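Local structure of VP2 (Primate bocaparvovirus 1, 7L0Y) at residues 19-24 and 451-456; 34-39 and 106-111; 390-395 and 489-494. The protein self-assembles, together with its size variants, into the 60-copy T=1 icosahedral capsid of human bocavirus 1, a shell about 26 nm across. All coordinates share one frame; numbering follows the deposited sequence.

Interactions 1 and 2 share one wall of the parvovirus jelly roll, the B-I-D-G sheet built from strands 30-42, 446-462, 95-118 and 215-232; their centres lie about 8 Å apart. Along the chain, 34-39 and 106-111 both fall between 19-24 and 451-456. The two contacts touch directly: V21 O with T36 OG1 and G19 O with Y108 OH. Interaction 3 lies in loops, its centre about 20 Å from that of interaction 1 and 23 Å from that of interaction 2; 390-395 precedes 451-456, and 489-494 follows it. All three lie where the chain also meets a second subunit.

Interaction 1: 19-24 and 451-456; sequences GWVGGS and QVSCEI
V21 rests on S453 where the segment leading into strand 23-26, the A strand of the parvovirus capsid protein, runs over strand 446-462 of the B-I-D-G jelly-roll sheet. No hydrogen bond joins 19-24 to 451-456; the contact is made by side chains, and the CA atoms of V21 and S453 are 6.7 Å apart. The closest packing is methyl on methylene: V21 CG2 lies 3.6 Å from S453 CB. This branch sits between the backbone N and carbonyl carbon of V21, while CG1 lies beside the N (chi1 -60°). The backbone above S453 is tied down by V21 O, which takes a hydrogen bond from T36 OG1 of strand 30-42. Beyond V21 the contact loosens: E455 is partly exposed and its OE1 comes no nearer than 5.5 Å, to V21 CG2, and by S24 the two chains have drawn apart. At the other end, W20 faces a second subunit. Its indole stacks on H207 of that subunit, meets H133 of that subunit at about a right angle, and NE1 is hydrogen-bonded to E203 O there. The extended chain of Q451 crosses W20 at about a right angle, its amide plane turned 83° from the indole. Q451 OE1 is held by N109 ND2, and Q451 NE2 lies in the indole plane at the ring edge, 3.9 Å from W20 CE3.

Interaction 2: 34-39 and 106-111; sequences KNTRQF and KIYNLQ
The F39 ring reaches I107 and L110 obliquely, with one corner, so neither lies squarely on a face or at an edge. F39 CZ is 3.6 Å from L110 CD1 and 3.9 Å from I107 CG2, and F74 meets the same ring edge-to-face. Around the Y108 ring, K106 C lies at the edge and in plane, while T36 approaches obliquely, its CG2 3.1 Å from Y108 OH. In both aromatics CG lies between the backbone N and the carbonyl carbon (chi1 66° in F39, 61° in Y108), which carries F39 CZ to L110 and Y108 OH to T36. Segments 34-39 and 106-108 belong to strands B (30-42) and D (95-118) of the jelly-roll B-I-D-G sheet, with strand 446-462 between them and T36 CA 9.0 Å from K106 CA; L110 follows the corner at N109. Side chains bridge 446-462 on both faces. F39 and I107 lie on the side of strand 424-429, touching I427 and I425; T36 and Y108 lie on the side of 19-24. There T36 OG1 turns to V21, and Y108 OH makes a weak hydrogen bond to G19 O. R37 NH1 donates to T36 O over 3.0 Å, from above the carbonyl plane.

Interaction 3: 390-395 and 489-494; sequences ITRENP and PTYHVD
R392 and E393 reach out from one type I beta turn, T391 to N394, to the ring of Y491, which stands on a second, P489 to H492. The turns are well separated, with 12.4 Å between R392 CA and Y491 CA, so long side chains make the whole contact and no hydrogen bond crosses it. From CB, the R392 chain runs out almost straight: CG is anti to the backbone N (chi1 179°) and the extension continues to NE; the side chain also packs on P85 and W88. NE donates to F83 O. At the tip, NH2 forms a salt bridge with D156 OD1, while NH1 takes the side facing Y491 and lies 4.1 Å from Y491 CE1. It approaches the ring obliquely, the guanidinium plane being turned 83° from the ring plane. The same NH1 is 3.7 Å from E393 OE2, a long salt bridge within the turn. E393, bent at chi2, brings its carboxylate nearly coplanar with the tyrosine ring (23°). E393 OE2 stays 3.8 Å from Y491 OH, without bonding to it. The hydroxyl has its hydrogen bond with Q507 O. One face of the Y491 ring carries its own neighbour, T490 CG2, 3.5 Å above the plane and displaced toward the rim. W468 of a third subunit packs on R392, and P470 of that subunit on Y491. Within the chain, the loop before strand 397-399 and the loop after strand 446-462 converge here on helix 85-94, whose P85 touches both R392 and Y491, while E393 lies against S80 of helix 79-82 and W336 of strand 335-337.

Interaction 1: 19-24 and 451-456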
# COMPACT_ATOMS: atom_id res chain seq x y z
N GLY A 19 -34.96 82.07 -8.87
CA GLY A 19 -35.70 82.77 -7.86
C GLY A 19 -34.99 84.05 -7.46
O GLY A 19 -33.89 84.36 -7.92
N TRP A 20 -35.63 84.80 -6.58
CA TRP A 20 -35.03 85.99 -6.03
C TRP A 20 -34.10 85.61 -4.89
O TRP A 20 -34.46 84.82 -4.03
CB TRP A 20 -36.13 86.91 -5.52
CG TRP A 20 -35.69 88.21 -5.10
CD1 TRP A 20 -35.32 88.58 -3.86
CD2 TRP A 20 -35.66 89.38 -5.89
NE1 TRP A 20 -35.01 89.90 -3.83
CE2 TRP A 20 -35.22 90.42 -5.08
CE3 TRP A 20 -35.97 89.64 -7.23
CZ2 TRP A 20 -35.07 91.71 -5.55
CZ3 TRP A 20 -35.81 90.92 -7.69
CH2 TRP A 20 -35.36 91.94 -6.86
N VAL A 21 -32.90 86.16 -4.89
CA VAL A 21 -31.99 85.99 -3.77
C VAL A 21 -31.77 87.34 -3.13
O VAL A 21 -31.81 88.38 -3.80
CB VAL A 21 -30.64 85.34 -4.15
CG1 VAL A 21 -30.86 83.98 -4.75
CG2 VAL A 21 -29.83 86.25 -5.07
N GLY A 22 -31.56 87.34 -1.82
CA GLY A 22 -31.35 88.57 -1.11
C GLY A 22 -30.85 88.28 0.28
O GLY A 22 -30.98 87.17 0.79
N GLY A 23 -30.25 89.30 0.88
CA GLY A 23 -29.81 89.22 2.25
C GLY A 23 -28.40 88.71 2.40
O GLY A 23 -27.82 88.09 1.51
N SER A 24 -27.85 88.98 3.57
CA SER A 24 -26.47 88.65 3.87
C SER A 24 -26.42 87.62 4.98
O SER A 24 -27.33 87.50 5.79
CB SER A 24 -25.69 89.87 4.28
OG SER A 24 -26.24 90.40 5.47
N GLN A 451 -33.94 89.62 -14.46
CA GLN A 451 -33.38 89.68 -13.12
C GLN A 451 -31.90 89.36 -13.19
O GLN A 451 -31.50 88.40 -13.85
CB GLN A 451 -34.11 88.71 -12.17
CG GLN A 451 -35.58 89.02 -12.02
CD GLN A 451 -36.30 88.12 -11.04
OE1 GLN A 451 -35.82 87.06 -10.66
NE2 GLN A 451 -37.50 88.53 -10.64
N VAL A 452 -31.09 90.19 -12.55
CA VAL A 452 -29.70 89.88 -12.25
C VAL A 452 -29.58 89.62 -10.77
O VAL A 452 -30.09 90.39 -9.96
CB VAL A 452 -28.73 90.99 -12.69
CG1 VAL A 452 -28.52 90.91 -14.13
CG2 VAL A 452 -29.32 92.34 -12.36
N SER A 453 -28.91 88.54 -10.42
CA SER A 453 -28.54 88.26 -9.05
C SER A 453 -27.02 88.24 -8.96
O SER A 453 -26.36 87.55 -9.74
CB SER A 453 -29.14 86.95 -8.56
OG SER A 453 -28.61 85.85 -9.27
N CYS A 454 -26.48 89.01 -8.03
CA CYS A 454 -25.06 89.00 -7.70
C CYS A 454 -24.91 88.35 -6.34
O CYS A 454 -25.70 88.61 -5.43
CB CYS A 454 -24.49 90.41 -7.70
SG CYS A 454 -22.72 90.53 -7.40
N GLU A 455 -23.91 87.49 -6.20
CA GLU A 455 -23.62 86.86 -4.92
C GLU A 455 -22.12 86.86 -4.70
O GLU A 455 -21.38 86.26 -5.47
CB GLU A 455 -24.18 85.45 -4.88
CG GLU A 455 -24.00 84.74 -3.57
CD GLU A 455 -24.69 83.41 -3.55
OE1 GLU A 455 -25.35 83.08 -4.56
OE2 GLU A 455 -24.58 82.68 -2.55
N ILE A 456 -21.68 87.54 -3.65
CA ILE A 456 -20.26 87.66 -3.35
C ILE A 456 -19.98 87.00 -2.02
O ILE A 456 -20.70 87.24 -1.04
CB ILE A 456 -19.79 89.13 -3.32
CG1 ILE A 456 -19.96 89.77 -4.69
CG2 ILE A 456 -18.34 89.21 -2.93
CD1 ILE A 456 -19.62 91.21 -4.69

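Interaction 2: 34-39 and 106-111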
# COMPACT_ATOMS: atom_id res chain seq x y z
N LYS A 34 -26.08 88.59 -0.99
CA LYS A 34 -26.91 88.18 -2.11
C LYS A 34 -27.78 89.35 -2.50
O LYS A 34 -28.42 89.96 -1.65
CB LYS A 34 -27.78 86.98 -1.75
CG LYS A 34 -27.01 85.73 -1.45
CD LYS A 34 -27.95 84.60 -1.14
CE LYS A 34 -28.79 84.88 0.09
NZ LYS A 34 -27.98 85.00 1.33
N ASN A 35 -27.81 89.66 -3.79
CA ASN A 35 -28.59 90.78 -4.29
C ASN A 35 -29.22 90.42 -5.61
O ASN A 35 -28.55 89.88 -6.49
CB ASN A 35 -27.72 92.02 -4.47
CG ASN A 35 -27.40 92.70 -3.18
OD1 ASN A 35 -28.21 93.46 -2.66
ND2 ASN A 35 -26.22 92.44 -2.65
N THR A 36 -30.49 90.72 -5.76
CA THR A 36 -31.17 90.58 -7.04
C THR A 36 -31.75 91.93 -7.40
O THR A 36 -32.27 92.64 -6.54
CB THR A 36 -32.29 89.54 -6.99
OG1 THR A 36 -31.82 88.37 -6.35
CG2 THR A 36 -32.67 89.15 -8.38
N ARG A 37 -31.63 92.30 -8.67
CA ARG A 37 -32.33 93.45 -9.19
C ARG A 37 -33.12 93.04 -10.41
O ARG A 37 -32.83 92.05 -11.07
CB ARG A 37 -31.40 94.60 -9.59
CG ARG A 37 -30.57 95.16 -8.48
CD ARG A 37 -31.40 95.84 -7.44
NE ARG A 37 -30.56 96.44 -6.42
CZ ARG A 37 -30.13 95.81 -5.34
NH1 ARG A 37 -30.46 94.54 -5.13
NH2 ARG A 37 -29.37 96.44 -4.46
N GLN A 38 -34.13 93.84 -10.70
CA GLN A 38 -34.86 93.79 -11.95
C GLN A 38 -34.26 94.87 -12.84
O GLN A 38 -34.25 96.04 -12.47
CB GLN A 38 -36.35 94.03 -11.69
CG GLN A 38 -37.31 93.96 -12.85
CD GLN A 38 -37.39 92.61 -13.50
OE1 GLN A 38 -37.10 92.46 -14.68
NE2 GLN A 38 -37.73 91.60 -12.72
N PHE A 39 -33.73 94.48 -13.99
CA PHE A 39 -33.10 95.42 -14.89
C PHE A 39 -33.95 95.57 -16.15
O PHE A 39 -34.74 94.69 -16.49
CB PHE A 39 -31.68 94.99 -15.29
CG PHE A 39 -31.62 93.75 -16.11
CD1 PHE A 39 -31.77 93.80 -17.48
CD2 PHE A 39 -31.40 92.53 -15.53
CE1 PHE A 39 -31.74 92.67 -18.23
CE2 PHE A 39 -31.35 91.40 -16.29
CZ PHE A 39 -31.52 91.47 -17.63
N LYS A 106 -25.87 85.79 -11.95
CA LYS A 106 -26.86 85.13 -12.79
C LYS A 106 -27.72 86.18 -13.47
O LYS A 106 -28.12 87.16 -12.84
CB LYS A 106 -27.74 84.19 -11.98
CG LYS A 106 -27.02 83.01 -11.39
CD LYS A 106 -27.96 82.19 -10.56
CE LYS A 106 -27.29 80.97 -9.97
NZ LYS A 106 -28.22 80.20 -9.12
N ILE A 107 -28.00 85.97 -14.75
CA ILE A 107 -28.99 86.74 -15.48
C ILE A 107 -30.07 85.77 -15.91
O ILE A 107 -29.78 84.78 -16.59
CB ILE A 107 -28.37 87.46 -16.70
CG1 ILE A 107 -27.32 88.45 -16.23
CG2 ILE A 107 -29.43 88.17 -17.48
CD1 ILE A 107 -26.45 88.99 -17.31
N TYR A 108 -31.31 86.04 -15.51
CA TYR A 108 -32.35 85.04 -15.66
C TYR A 108 -33.71 85.73 -15.68
O TYR A 108 -33.81 86.95 -15.52
CB TYR A 108 -32.25 84.00 -14.55
CG TYR A 108 -32.39 84.57 -13.17
CD1 TYR A 108 -33.59 84.51 -12.50
CD2 TYR A 108 -31.33 85.21 -12.56
CE1 TYR A 108 -33.72 85.03 -11.27
CE2 TYR A 108 -31.46 85.75 -11.33
CZ TYR A 108 -32.66 85.65 -10.68
OH TYR A 108 -32.79 86.18 -9.42
N ASN A 109 -34.75 84.93 -15.87
CA ASN A 109 -36.13 85.40 -16.00
C ASN A 109 -36.24 86.54 -17.00
O ASN A 109 -36.84 87.58 -16.73
CB ASN A 109 -36.70 85.81 -14.65
CG ASN A 109 -36.98 84.62 -13.77
OD1 ASN A 109 -37.14 83.52 -14.26
ND2 ASN A 109 -37.02 84.85 -12.47
N LEU A 110 -35.67 86.32 -18.18
CA LEU A 110 -35.63 87.37 -19.18
C LEU A 110 -37.00 87.54 -19.81
O LEU A 110 -37.73 86.56 -20.01
CB LEU A 110 -34.60 87.05 -20.26
CG LEU A 110 -33.12 87.26 -19.95
CD1 LEU A 110 -32.97 88.57 -19.23
CD2 LEU A 110 -32.58 86.15 -19.10
N GLN A 111 -37.35 88.77 -20.13
CA GLN A 111 -38.58 89.08 -20.83
C GLN A 111 -38.28 90.08 -21.93
O GLN A 111 -37.84 91.19 -21.66
CB GLN A 111 -39.61 89.67 -19.89
CG GLN A 111 -40.20 88.70 -18.93
CD GLN A 111 -41.06 89.39 -17.93
OE1 GLN A 111 -40.79 90.53 -17.55
NE2 GLN A 111 -42.14 88.75 -17.54

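Interaction 3: 390-395 and 489-494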
# COMPACT_ATOMS: atom_id res chain seq x y z
N ILE A 390 -12.90 104.30 3.07
CA ILE A 390 -13.95 104.11 2.08
C ILE A 390 -15.28 103.94 2.79
O ILE A 390 -15.38 103.29 3.83
CB ILE A 390 -13.64 102.93 1.14
CG1 ILE A 390 -13.39 101.63 1.91
CG2 ILE A 390 -12.48 103.27 0.25
CD1 ILE A 390 -14.53 100.67 1.88
N THR A 391 -16.30 104.57 2.23
CA THR A 391 -17.66 104.45 2.71
C THR A 391 -18.39 103.41 1.88
O THR A 391 -17.85 102.81 0.95
CB THR A 391 -18.38 105.79 2.64
OG1 THR A 391 -18.42 106.25 1.29
CG2 THR A 391 -17.68 106.81 3.50
N ARG A 392 -19.65 103.21 2.23
CA ARG A 392 -20.50 102.30 1.48
C ARG A 392 -20.79 102.83 0.08
O ARG A 392 -21.18 102.08 -0.81
CB ARG A 392 -21.77 102.08 2.30
CG ARG A 392 -22.79 101.18 1.71
CD ARG A 392 -23.94 101.04 2.65
NE ARG A 392 -25.06 100.39 2.00
CZ ARG A 392 -26.02 101.05 1.37
NH1 ARG A 392 -26.00 102.37 1.34
NH2 ARG A 392 -27.00 100.39 0.79
N GLU A 393 -20.58 104.13 -0.13
CA GLU A 393 -20.86 104.74 -1.42
C GLU A 393 -19.63 104.85 -2.31
O GLU A 393 -19.71 105.46 -3.37
CB GLU A 393 -21.50 106.11 -1.21
CG GLU A 393 -22.90 106.01 -0.66
CD GLU A 393 -22.92 105.73 0.83
OE1 GLU A 393 -21.83 105.65 1.42
OE2 GLU A 393 -24.03 105.56 1.40
N ASN A 394 -18.50 104.29 -1.89
CA ASN A 394 -17.31 104.34 -2.70
C ASN A 394 -17.30 103.21 -3.73
O ASN A 394 -17.92 102.16 -3.53
CB ASN A 394 -16.07 104.24 -1.82
CG ASN A 394 -15.87 105.47 -0.98
OD1 ASN A 394 -15.88 105.40 0.23
ND2 ASN A 394 -15.64 106.59 -1.62
N PRO A 395 -16.62 103.41 -4.85
CA PRO A 395 -16.32 102.30 -5.75
C PRO A 395 -15.39 101.30 -5.09
O PRO A 395 -14.55 101.65 -4.26
CB PRO A 395 -15.62 102.98 -6.93
CG PRO A 395 -16.11 104.37 -6.89
CD PRO A 395 -16.30 104.71 -5.46
N PRO A 489 -35.94 109.32 8.97
CA PRO A 489 -34.50 109.15 9.18
C PRO A 489 -33.77 108.75 7.90
O PRO A 489 -34.37 108.55 6.84
CB PRO A 489 -34.42 108.05 10.24
CG PRO A 489 -35.67 107.29 10.06
CD PRO A 489 -36.71 108.28 9.67
N THR A 490 -32.46 108.58 8.04
CA THR A 490 -31.57 108.61 6.88
C THR A 490 -31.87 107.51 5.88
O THR A 490 -32.12 107.78 4.71
CB THR A 490 -30.11 108.54 7.31
OG1 THR A 490 -29.77 109.73 8.02
CG2 THR A 490 -29.22 108.41 6.10
N TYR A 491 -31.81 106.25 6.29
CA TYR A 491 -31.95 105.17 5.32
C TYR A 491 -33.38 104.67 5.20
O TYR A 491 -33.60 103.57 4.69
CB TYR A 491 -30.97 104.05 5.64
CG TYR A 491 -29.55 104.51 5.43
CD1 TYR A 491 -29.01 104.57 4.17
CD2 TYR A 491 -28.76 104.88 6.50
CE1 TYR A 491 -27.72 104.97 3.97
CE2 TYR A 491 -27.47 105.29 6.31
CZ TYR A 491 -26.96 105.33 5.04
OH TYR A 491 -25.66 105.74 4.85
N HIS A 492 -34.33 105.40 5.74
CA HIS A 492 -35.73 105.05 5.66
C HIS A 492 -36.30 105.64 4.37
O HIS A 492 -35.60 106.28 3.59
CB HIS A 492 -36.42 105.57 6.92
CG HIS A 492 -37.70 104.87 7.25
ND1 HIS A 492 -37.73 103.55 7.65
CD2 HIS A 492 -38.98 105.30 7.26
CE1 HIS A 492 -38.98 103.20 7.88
NE2 HIS A 492 -39.76 104.24 7.66
N VAL A 493 -37.59 105.45 4.15
CA VAL A 493 -38.23 105.99 2.96
C VAL A 493 -39.21 107.09 3.32
O VAL A 493 -39.86 107.08 4.37
CB VAL A 493 -38.92 104.89 2.13
CG1 VAL A 493 -37.89 103.99 1.51
CG2 VAL A 493 -39.85 104.08 3.01
N ASP A 494 -39.33 108.04 2.41
CA ASP A 494 -40.22 109.19 2.48
C ASP A 494 -41.67 108.74 2.40
O ASP A 494 -41.98 107.65 1.90
CB ASP A 494 -39.90 110.11 1.30
CG ASP A 494 -40.50 111.47 1.41
OD1 ASP A 494 -40.93 111.88 2.49
OD2 ASP A 494 -40.57 112.16 0.37